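Local atomic coordinates of putative metalloprotease II (Bacteroides fragilis, PDB entry 4ON1), a protein that probably acts as an extracellular zinc-dependent endopeptidase of the fragilysin family. Residues 316-321 with 337-342; 283-288 with 330-335; 21-26 with 93-98. One frame throughout, in Å; residues are numbered along the deposited sequence.

Interaction 1: residues 316-321 with 337-342. With ZN (zinc ion), chain C.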
loop_
_atom_site.group_PDB
_atom_site.type_symbol
_atom_site.label_atom_id
_atom_site.label_comp_id
_atom_site.label_asym_id
_atom_site.label_seq_id
_atom_site.Cartn_x
_atom_site.Cartn_y
_atom_site.Cartn_z
ATOM N N PHE A 316 5.826 -21.152 6.417
ATOM C CA PHE A 316 6.222 -19.824 5.951
ATOM C C PHE A 316 6.775 -19.845 4.519
ATOM O O PHE A 316 7.618 -19.027 4.158
ATOM C CB PHE A 316 7.254 -19.216 6.909
ATOM C CG PHE A 316 6.781 -19.153 8.338
ATOM C CD1 PHE A 316 5.950 -18.126 8.759
ATOM C CD2 PHE A 316 7.143 -20.135 9.250
ATOM C CE1 PHE A 316 5.498 -18.068 10.073
ATOM C CE2 PHE A 316 6.687 -20.090 10.567
ATOM C CZ PHE A 316 5.866 -19.051 10.977
ATOM N N GLU A 317 6.286 -20.775 3.707
ATOM C CA GLU A 317 6.758 -20.903 2.327
ATOM C C GLU A 317 6.199 -19.821 1.424
ATOM O O GLU A 317 6.754 -19.554 0.359
ATOM C CB GLU A 317 6.400 -22.279 1.764
ATOM C CG GLU A 317 7.279 -23.397 2.299
ATOM C CD GLU A 317 6.703 -24.768 2.021
ATOM O OE1 GLU A 317 5.791 -24.875 1.173
ATOM O OE2 GLU A 317 7.158 -25.736 2.662
ATOM N N VAL A 318 5.084 -19.218 1.832
ATOM C CA VAL A 318 4.497 -18.125 1.063
ATOM C C VAL A 318 4.963 -16.796 1.632
ATOM O O VAL A 318 4.513 -16.369 2.687
ATOM C CB VAL A 318 2.949 -18.167 1.059
ATOM C CG1 VAL A 318 2.387 -16.977 0.282
ATOM C CG2 VAL A 318 2.452 -19.472 0.465
ATOM N N ALA A 319 5.889 -16.153 0.936
ATOM C CA ALA A 319 6.485 -14.938 1.450
ATOM C C ALA A 319 6.977 -14.048 0.335
ATOM O O ALA A 319 7.153 -14.485 -0.806
ATOM C CB ALA A 319 7.640 -15.263 2.412
ATOM N N ALA A 320 7.199 -12.791 0.680
ATOM C CA ALA A 320 7.767 -11.842 -0.252
ATOM C C ALA A 320 8.520 -10.781 0.523
ATOM O O ALA A 320 8.429 -10.705 1.742
ATOM C CB ALA A 320 6.684 -11.206 -1.111
ATOM N N ILE A 321 9.279 -9.973 -0.197
ATOM C CA ILE A 321 9.848 -8.769 0.369
ATOM C C ILE A 321 9.389 -7.612 -0.515
ATOM O O ILE A 321 9.189 -7.787 -1.721
ATOM C CB ILE A 321 11.374 -8.853 0.442
ATOM C CG1 ILE A 321 11.973 -8.915 -0.959
ATOM C CG2 ILE A 321 11.801 -10.119 1.193
ATOM C CD1 ILE A 321 13.476 -9.173 -0.958
ATOM N N GLY A 337 0.192 -9.812 -6.151
ATOM C CA GLY A 337 -0.326 -10.274 -7.429
ATOM C C GLY A 337 0.348 -11.563 -7.874
ATOM O O GLY A 337 -0.325 -12.540 -8.240
ATOM N N HIS A 338 1.678 -11.568 -7.842
ATOM C CA HIS A 338 2.436 -12.768 -8.177
ATOM C C HIS A 338 2.069 -13.941 -7.246
ATOM O O HIS A 338 1.825 -15.059 -7.710
ATOM C CB HIS A 338 3.943 -12.498 -8.101
ATOM C CG HIS A 338 4.489 -11.723 -9.258
ATOM N ND1 HIS A 338 4.170 -12.013 -10.576
ATOM C CD2 HIS A 338 5.362 -10.690 -9.312
ATOM C CE1 HIS A 338 4.813 -11.190 -11.375
ATOM N NE2 HIS A 338 5.548 -10.369 -10.636
ATOM N N LEU A 339 1.993 -13.679 -5.941
ATOM C CA LEU A 339 1.706 -14.741 -4.972
ATOM C C LEU A 339 0.333 -15.372 -5.235
ATOM O O LEU A 339 0.134 -16.563 -4.991
ATOM C CB LEU A 339 1.775 -14.201 -3.545
ATOM C CG LEU A 339 3.138 -13.711 -3.040
ATOM C CD1 LEU A 339 3.021 -13.115 -1.634
ATOM C CD2 LEU A 339 4.138 -14.862 -3.042
ATOM N N LEU A 340 -0.597 -14.579 -5.764
ATOM C CA LEU A 340 -1.943 -15.059 -6.077
ATOM C C LEU A 340 -2.036 -15.708 -7.459
ATOM O O LEU A 340 -3.072 -16.283 -7.812
ATOM C CB LEU A 340 -2.944 -13.910 -5.995
ATOM C CG LEU A 340 -3.289 -13.425 -4.585
ATOM C CD1 LEU A 340 -3.948 -12.056 -4.650
ATOM C CD2 LEU A 340 -4.211 -14.418 -3.902
ATOM N N GLY A 341 -0.970 -15.615 -8.248
ATOM C CA GLY A 341 -0.947 -16.263 -9.549
ATOM C C GLY A 341 -0.809 -15.367 -10.768
ATOM O O GLY A 341 -0.642 -15.865 -11.887
ATOM N N ALA A 342 -0.853 -14.052 -10.570
ATOM C CA ALA A 342 -0.751 -13.133 -11.701
ATOM C C ALA A 342 0.653 -13.140 -12.303
ATOM O O ALA A 342 1.660 -13.222 -11.591
ATOM C CB ALA A 342 -1.137 -11.715 -11.278
HETATM ZN ZN ZN C . 6.601 -8.750 -11.177
#
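Gly337 O is gripped twice within the helix turn that sends Leu339 across to Ala319 and Ala320. Ala342 N gives it the shorter bond, at 2.8 Å, and Leu340 N adds a weak one. Together with the bond from Gly341 N to His338 O, the closure from Ala342 N makes a Schellman motif. Gly341 follows the helix with a positive phi that suits glycine, which carries no beta carbon to meet the carbonyl oxygen of Leu340.

The contact itself is a single leucine fork laid against the start of the strand and the residue before it. CG of Leu339 lies beside the backbone N and anti to its carbonyl carbon (chi1 -65°), and the two methyls then take different partners. CD1 meets Ala320 CB at 4.2 Å. CD2 lies 3.8 Å from the backbone Ala319 O and also meets Val318 CG1 at 4.3 Å. The methyl of Ala320 thus faces the helix, whereas Ala319 meets it through its carbonyl oxygen. All four touching residues are buried; Ala301 of the neighbouring strand 299-301 also touches Leu339.

One residue earlier, the imidazole of His338 leaves the helix in another direction. Its NE2 binds the zinc ion at 2.0 Å, while ND1 on the far side of the ring donates to Ala342 O at 3.0 Å. That bond is bent (N-H...O 147°), with the oxygen 22° out of the ring plane, yet it ties the rotation of the ligand to the chain just beyond the helix. His334, His344 and Asp176 complete the metal site. The helix with its two zinc histidines, the glycine that ends it (Gly341) and the third histidine together match the HExxHxxGxxH zinc-binding signature of metzincin metallopeptidases.

Interaction 2: residues 283-288 with 330-335. With ZN (zinc ion), chain C.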
loop_
_atom_site.group_PDB
_atom_site.type_symbol
_atom_site.label_atom_id
_atom_site.label_comp_id
_atom_site.label_asym_id
_atom_site.label_seq_id
_atom_site.Cartn_x
_atom_site.Cartn_y
_atom_site.Cartn_z
ATOM N N PRO A 283 0.492 -15.701 4.153
ATOM C CA PRO A 283 1.505 -14.972 3.384
ATOM C C PRO A 283 2.211 -13.969 4.270
ATOM O O PRO A 283 1.532 -13.234 4.982
ATOM C CB PRO A 283 0.695 -14.251 2.294
ATOM C CG PRO A 283 -0.674 -14.890 2.318
ATOM C CD PRO A 283 -0.876 -15.361 3.728
ATOM N N TYR A 284 3.540 -13.945 4.227
ATOM C CA TYR A 284 4.321 -12.980 4.995
ATOM C C TYR A 284 5.123 -12.086 4.072
ATOM O O TYR A 284 5.816 -12.581 3.192
ATOM C CB TYR A 284 5.268 -13.694 5.959
ATOM C CG TYR A 284 4.603 -14.274 7.182
ATOM C CD1 TYR A 284 3.874 -15.445 7.107
ATOM C CD2 TYR A 284 4.747 -13.668 8.420
ATOM C CE1 TYR A 284 3.273 -15.984 8.231
ATOM C CE2 TYR A 284 4.151 -14.196 9.549
ATOM C CZ TYR A 284 3.420 -15.351 9.449
ATOM O OH TYR A 284 2.832 -15.879 10.564
ATOM N N ILE A 285 5.038 -10.772 4.265
ATOM C CA ILE A 285 5.827 -9.867 3.446
ATOM C C ILE A 285 6.697 -8.957 4.304
ATOM O O ILE A 285 6.203 -8.288 5.214
ATOM C CB ILE A 285 4.934 -9.017 2.520
ATOM C CG1 ILE A 285 4.133 -9.922 1.582
ATOM C CG2 ILE A 285 5.783 -8.091 1.659
ATOM C CD1 ILE A 285 2.674 -9.995 1.938
ATOM N N LEU A 286 8.000 -8.955 4.021
ATOM C CA LEU A 286 8.948 -8.089 4.724
ATOM C C LEU A 286 8.977 -6.701 4.096
ATOM O O LEU A 286 9.130 -6.567 2.875
ATOM C CB LEU A 286 10.356 -8.695 4.697
ATOM C CG LEU A 286 11.441 -7.909 5.436
ATOM C CD1 LEU A 286 11.201 -7.952 6.942
ATOM C CD2 LEU A 286 12.828 -8.457 5.102
ATOM N N LEU A 287 8.865 -5.670 4.932
ATOM C CA LEU A 287 8.779 -4.301 4.441
ATOM C C LEU A 287 9.951 -3.420 4.874
ATOM O O LEU A 287 10.309 -3.367 6.053
ATOM C CB LEU A 287 7.466 -3.657 4.912
ATOM C CG LEU A 287 6.166 -4.387 4.543
ATOM C CD1 LEU A 287 4.952 -3.615 5.069
ATOM C CD2 LEU A 287 6.073 -4.544 3.045
ATOM N N ARG A 288 10.535 -2.716 3.910
ATOM C CA ARG A 288 11.565 -1.718 4.192
ATOM C C ARG A 288 11.306 -0.500 3.333
ATOM O O ARG A 288 10.585 -0.586 2.336
ATOM C CB ARG A 288 12.963 -2.263 3.914
ATOM C CG ARG A 288 13.142 -2.690 2.461
ATOM C CD ARG A 288 14.602 -2.759 2.053
ATOM N NE ARG A 288 15.410 -3.536 2.990
ATOM C CZ ARG A 288 16.685 -3.851 2.785
ATOM N NH1 ARG A 288 17.287 -3.476 1.664
ATOM N NH2 ARG A 288 17.351 -4.550 3.694
ATOM N N TYR A 330 2.887 0.813 -5.749
ATOM C CA TYR A 330 2.049 -0.361 -5.989
ATOM C C TYR A 330 2.841 -1.661 -5.896
ATOM O O TYR A 330 2.372 -2.718 -6.331
ATOM C CB TYR A 330 1.375 -0.252 -7.361
ATOM C CG TYR A 330 0.638 1.050 -7.558
ATOM C CD1 TYR A 330 -0.096 1.616 -6.522
ATOM C CD2 TYR A 330 0.708 1.732 -8.765
ATOM C CE1 TYR A 330 -0.762 2.815 -6.689
ATOM C CE2 TYR A 330 0.047 2.934 -8.946
ATOM C CZ TYR A 330 -0.688 3.466 -7.904
ATOM O OH TYR A 330 -1.350 4.654 -8.072
ATOM N N THR A 331 4.047 -1.576 -5.338
ATOM C CA THR A 331 4.966 -2.711 -5.343
ATOM C C THR A 331 4.454 -3.850 -4.480
ATOM O O THR A 331 4.578 -5.023 -4.846
ATOM C CB THR A 331 6.366 -2.298 -4.864
ATOM O OG1 THR A 331 6.898 -1.345 -5.780
ATOM C CG2 THR A 331 7.303 -3.502 -4.803
ATOM N N LEU A 332 3.863 -3.513 -3.339
ATOM C CA LEU A 332 3.285 -4.541 -2.490
ATOM C C LEU A 332 2.153 -5.260 -3.232
ATOM O O LEU A 332 2.085 -6.492 -3.248
ATOM C CB LEU A 332 2.771 -3.938 -1.175
ATOM C CG LEU A 332 2.136 -4.958 -0.227
ATOM C CD1 LEU A 332 3.142 -6.052 0.153
ATOM C CD2 LEU A 332 1.561 -4.287 1.026
ATOM N N ALA A 333 1.278 -4.489 -3.869
ATOM C CA ALA A 333 0.162 -5.076 -4.601
ATOM C C ALA A 333 0.654 -5.953 -5.747
ATOM O O ALA A 333 0.067 -6.998 -6.041
ATOM C CB ALA A 333 -0.764 -3.980 -5.128
ATOM N N HIS A 334 1.724 -5.510 -6.402
ATOM C CA HIS A 334 2.327 -6.253 -7.509
ATOM C C HIS A 334 2.875 -7.609 -7.034
ATOM O O HIS A 334 2.571 -8.653 -7.615
ATOM C CB HIS A 334 3.434 -5.409 -8.158
ATOM C CG HIS A 334 4.109 -6.067 -9.323
ATOM N ND1 HIS A 334 3.827 -5.734 -10.630
ATOM C CD2 HIS A 334 5.071 -7.022 -9.376
ATOM C CE1 HIS A 334 4.574 -6.461 -11.439
ATOM N NE2 HIS A 334 5.340 -7.251 -10.707
ATOM N N GLU A 335 3.665 -7.594 -5.967
ATOM C CA GLU A 335 4.211 -8.833 -5.410
ATOM C C GLU A 335 3.096 -9.782 -4.984
ATOM O O GLU A 335 3.143 -10.980 -5.260
ATOM C CB GLU A 335 5.131 -8.531 -4.222
HETATM ZN ZN ZN C . 6.601 -8.750 -11.177
#
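Leu332 of the zinc-binding helix projects onto Ile285 and Leu287 of strand 284-288, joining the active-site helix to the central sheet of what is, by its zinc-site sequence, a metzincin-type catalytic domain. From the helix, the CB of Leu332 already points toward the strand. CG stands anti to the backbone N (chi1 180°), which carries CD1 out to Ile285. Of the two methyls, CD1 makes the contact: it lies 3.7 Å from Ile285 CG2 and 4.2 Å from Ile285 CB, the two side chains crossing at a slant. The same methyl also meets Leu287 CD2 at 4.4 Å, and thus bridges two residues whose side chains emerge on the same side of the strand. Leu287 gets there by its end, since its CB does not itself aim at the helix. Val227 of helix 217-230 also packs on Leu332, while Ala320 and Ser322 of strand 319-323 touch Ile285.

Two residues further along the helix, His334 serves the metal instead. Leu351 O holds its imidazole from the other side by accepting a hydrogen bond from ND1, while His334 NE2 binds the zinc ion at 2.0 Å.

Interaction 3: residues 21-26 with 93-98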
loop_
_atom_site.group_PDB
_atom_site.type_symbol
_atom_site.label_atom_id
_atom_site.label_comp_id
_atom_site.label_asym_id
_atom_site.label_seq_id
_atom_site.Cartn_x
_atom_site.Cartn_y
_atom_site.Cartn_z
ATOM N N LEU A 21 -13.200 21.051 4.223
ATOM C CA LEU A 21 -11.825 20.722 4.539
ATOM C C LEU A 21 -10.895 21.560 3.682
ATOM O O LEU A 21 -10.953 21.508 2.451
ATOM C CB LEU A 21 -11.573 19.222 4.325
ATOM C CG LEU A 21 -10.224 18.633 4.748
ATOM C CD1 LEU A 21 -9.982 18.836 6.240
ATOM C CD2 LEU A 21 -10.166 17.150 4.402
ATOM N N ASN A 22 -10.063 22.357 4.342
ATOM C CA ASN A 22 -9.045 23.147 3.660
ATOM C C ASN A 22 -7.753 22.344 3.643
ATOM O O ASN A 22 -7.094 22.193 4.668
ATOM C CB ASN A 22 -8.856 24.504 4.349
ATOM C CG ASN A 22 -7.885 25.413 3.607
ATOM O OD1 ASN A 22 -6.956 24.950 2.946
ATOM N ND2 ASN A 22 -8.099 26.716 3.720
ATOM N N LEU A 23 -7.410 21.827 2.469
ATOM C CA LEU A 23 -6.270 20.934 2.314
ATOM C C LEU A 23 -4.940 21.599 2.657
ATOM O O LEU A 23 -3.994 20.930 3.072
ATOM C CB LEU A 23 -6.230 20.385 0.882
ATOM C CG LEU A 23 -7.376 19.442 0.490
ATOM C CD1 LEU A 23 -7.426 19.245 -1.014
ATOM C CD2 LEU A 23 -7.209 18.096 1.186
ATOM N N ARG A 24 -4.862 22.911 2.483
ATOM C CA ARG A 24 -3.633 23.625 2.799
ATOM C C ARG A 24 -3.419 23.786 4.307
ATOM O O ARG A 24 -2.294 23.692 4.793
ATOM C CB ARG A 24 -3.635 25.005 2.138
ATOM C CG ARG A 24 -3.397 24.994 0.641
ATOM C CD ARG A 24 -2.242 25.911 0.262
ATOM N NE ARG A 24 -2.012 25.918 -1.181
ATOM C CZ ARG A 24 -2.287 26.944 -1.979
ATOM N NH1 ARG A 24 -2.781 28.067 -1.476
ATOM N NH2 ARG A 24 -2.049 26.854 -3.280
ATOM N N SER A 25 -4.496 24.021 5.049
ATOM C CA SER A 25 -4.362 24.383 6.457
ATOM C C SER A 25 -4.672 23.227 7.401
ATOM O O SER A 25 -4.514 23.355 8.612
ATOM C CB SER A 25 -5.274 25.565 6.791
ATOM O OG SER A 25 -6.634 25.187 6.652
ATOM N N MET A 26 -5.125 22.103 6.861
ATOM C CA MET A 26 -5.602 21.027 7.723
ATOM C C MET A 26 -4.452 20.353 8.468
ATOM O O MET A 26 -3.344 20.221 7.942
ATOM C CB MET A 26 -6.367 19.984 6.909
ATOM C CG MET A 26 -5.480 19.126 6.041
ATOM S SD MET A 26 -6.386 17.849 5.165
ATOM C CE MET A 26 -5.024 17.112 4.262
ATOM N N ALA A 93 -3.309 10.384 9.300
ATOM C CA ALA A 93 -4.360 10.229 8.306
ATOM C C ALA A 93 -3.829 10.719 6.981
ATOM O O ALA A 93 -2.892 11.523 6.941
ATOM C CB ALA A 93 -5.625 10.997 8.701
ATOM N N THR A 94 -4.396 10.210 5.893
ATOM C CA THR A 94 -3.952 10.610 4.563
ATOM C C THR A 94 -5.135 10.751 3.632
ATOM O O THR A 94 -6.178 10.144 3.847
ATOM C CB THR A 94 -2.978 9.584 3.921
ATOM O OG1 THR A 94 -3.696 8.388 3.596
ATOM C CG2 THR A 94 -1.817 9.259 4.852
ATOM N N ILE A 95 -4.942 11.546 2.590
ATOM C CA ILE A 95 -5.849 11.624 1.463
ATOM C C ILE A 95 -5.008 11.526 0.212
ATOM O O ILE A 95 -3.959 12.164 0.117
ATOM C CB ILE A 95 -6.651 12.944 1.413
ATOM C CG1 ILE A 95 -7.536 13.114 2.643
ATOM C CG2 ILE A 95 -7.527 12.985 0.166
ATOM C CD1 ILE A 95 -8.540 14.243 2.485
ATOM N N ARG A 96 -5.447 10.704 -0.731
ATOM C CA ARG A 96 -4.787 10.619 -2.022
ATOM C C ARG A 96 -5.796 10.953 -3.102
ATOM O O ARG A 96 -6.875 10.357 -3.152
ATOM C CB ARG A 96 -4.186 9.224 -2.242
ATOM C CG ARG A 96 -3.517 9.058 -3.590
ATOM C CD ARG A 96 -2.796 7.733 -3.701
ATOM N NE ARG A 96 -1.609 7.694 -2.854
ATOM C CZ ARG A 96 -0.747 6.687 -2.821
ATOM N NH1 ARG A 96 -0.932 5.630 -3.600
ATOM N NH2 ARG A 96 0.304 6.742 -2.015
ATOM N N LEU A 97 -5.465 11.916 -3.955
ATOM C CA LEU A 97 -6.360 12.247 -5.051
ATOM C C LEU A 97 -5.631 12.866 -6.237
ATOM O O LEU A 97 -4.427 13.126 -6.180
ATOM C CB LEU A 97 -7.470 13.178 -4.557
ATOM C CG LEU A 97 -7.100 14.325 -3.617
ATOM C CD1 LEU A 97 -6.334 15.405 -4.340
ATOM C CD2 LEU A 97 -8.349 14.906 -2.980
ATOM N N GLN A 98 -6.374 13.094 -7.314
ATOM C CA GLN A 98 -5.801 13.667 -8.519
ATOM C C GLN A 98 -5.925 15.185 -8.536
ATOM O O GLN A 98 -7.013 15.730 -8.352
ATOM C CB GLN A 98 -6.470 13.070 -9.757
ATOM C CG GLN A 98 -6.377 11.553 -9.824
ATOM C CD GLN A 98 -5.265 11.085 -10.742
ATOM O OE1 GLN A 98 -4.335 11.835 -11.045
ATOM N NE2 GLN A 98 -5.354 9.836 -11.189
#
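Between Leu21 and Leu23, the two leucines that meet Ile95, the flat carboxamide of Asn22 turns back onto its own chain. Its OD1 accepts from Arg24 N at 3.0 Å, the donor tilted 16° from the carbonyl plane. This is an Asx turn, placed where the strand ends, and Ser25 N makes a weak, longer bond to the same OD1. The Asn22 side chain also touches Gln48 of strand 43-49. The amide takes no part in the contact with 93-98, which is wholly aliphatic.

Here CD1 of Ile95 acts as a shared tip. It meets Leu21 CD2 end to end at 3.8 Å and Leu23 CD2 at 4.3 Å. Leu21 reaches out because its CG is anti to the backbone N (chi1 -173°), whereas CG1 of Ile95 stands beside its own N, anti to the carbonyl carbon.

Both segments belong to the fragilysin N-terminal domain. Leu31 of helix 28-35 touches Leu21 and Ile95 alike, and Ile84 of strand 84-88 packs on Ile95 too. Strand 19-22 pairs in parallel with strand 43-49, while strand 92-99 lies antiparallel between strands 84-88 and 102-109.

In the fold
Interaction 3 closes first along the chain, within the fragilysin N-terminal domain. Interactions 1 and 2 follow in the metallopeptidase region, their segments alternating in sequence. Those two have centres 9 Å apart and share helix 331-340, which each fastens to one of two adjacent parallel strands, 284-288 and 319-323; Ala320 N and Tyr284 O, 2.9 Å apart, probably form a hydrogen bond between them. Two of the four zinc-binding residues thus sit on a helix that packs on the sheet, while Asp176 and His344 come from other parts of the chain. Interaction 3 lies about 33 Å from interaction 1 and 26 Å from interaction 2, centre to centre, yet Arg96 NH1 packs 4.2 Å from Tyr330 CE1 of interaction 2.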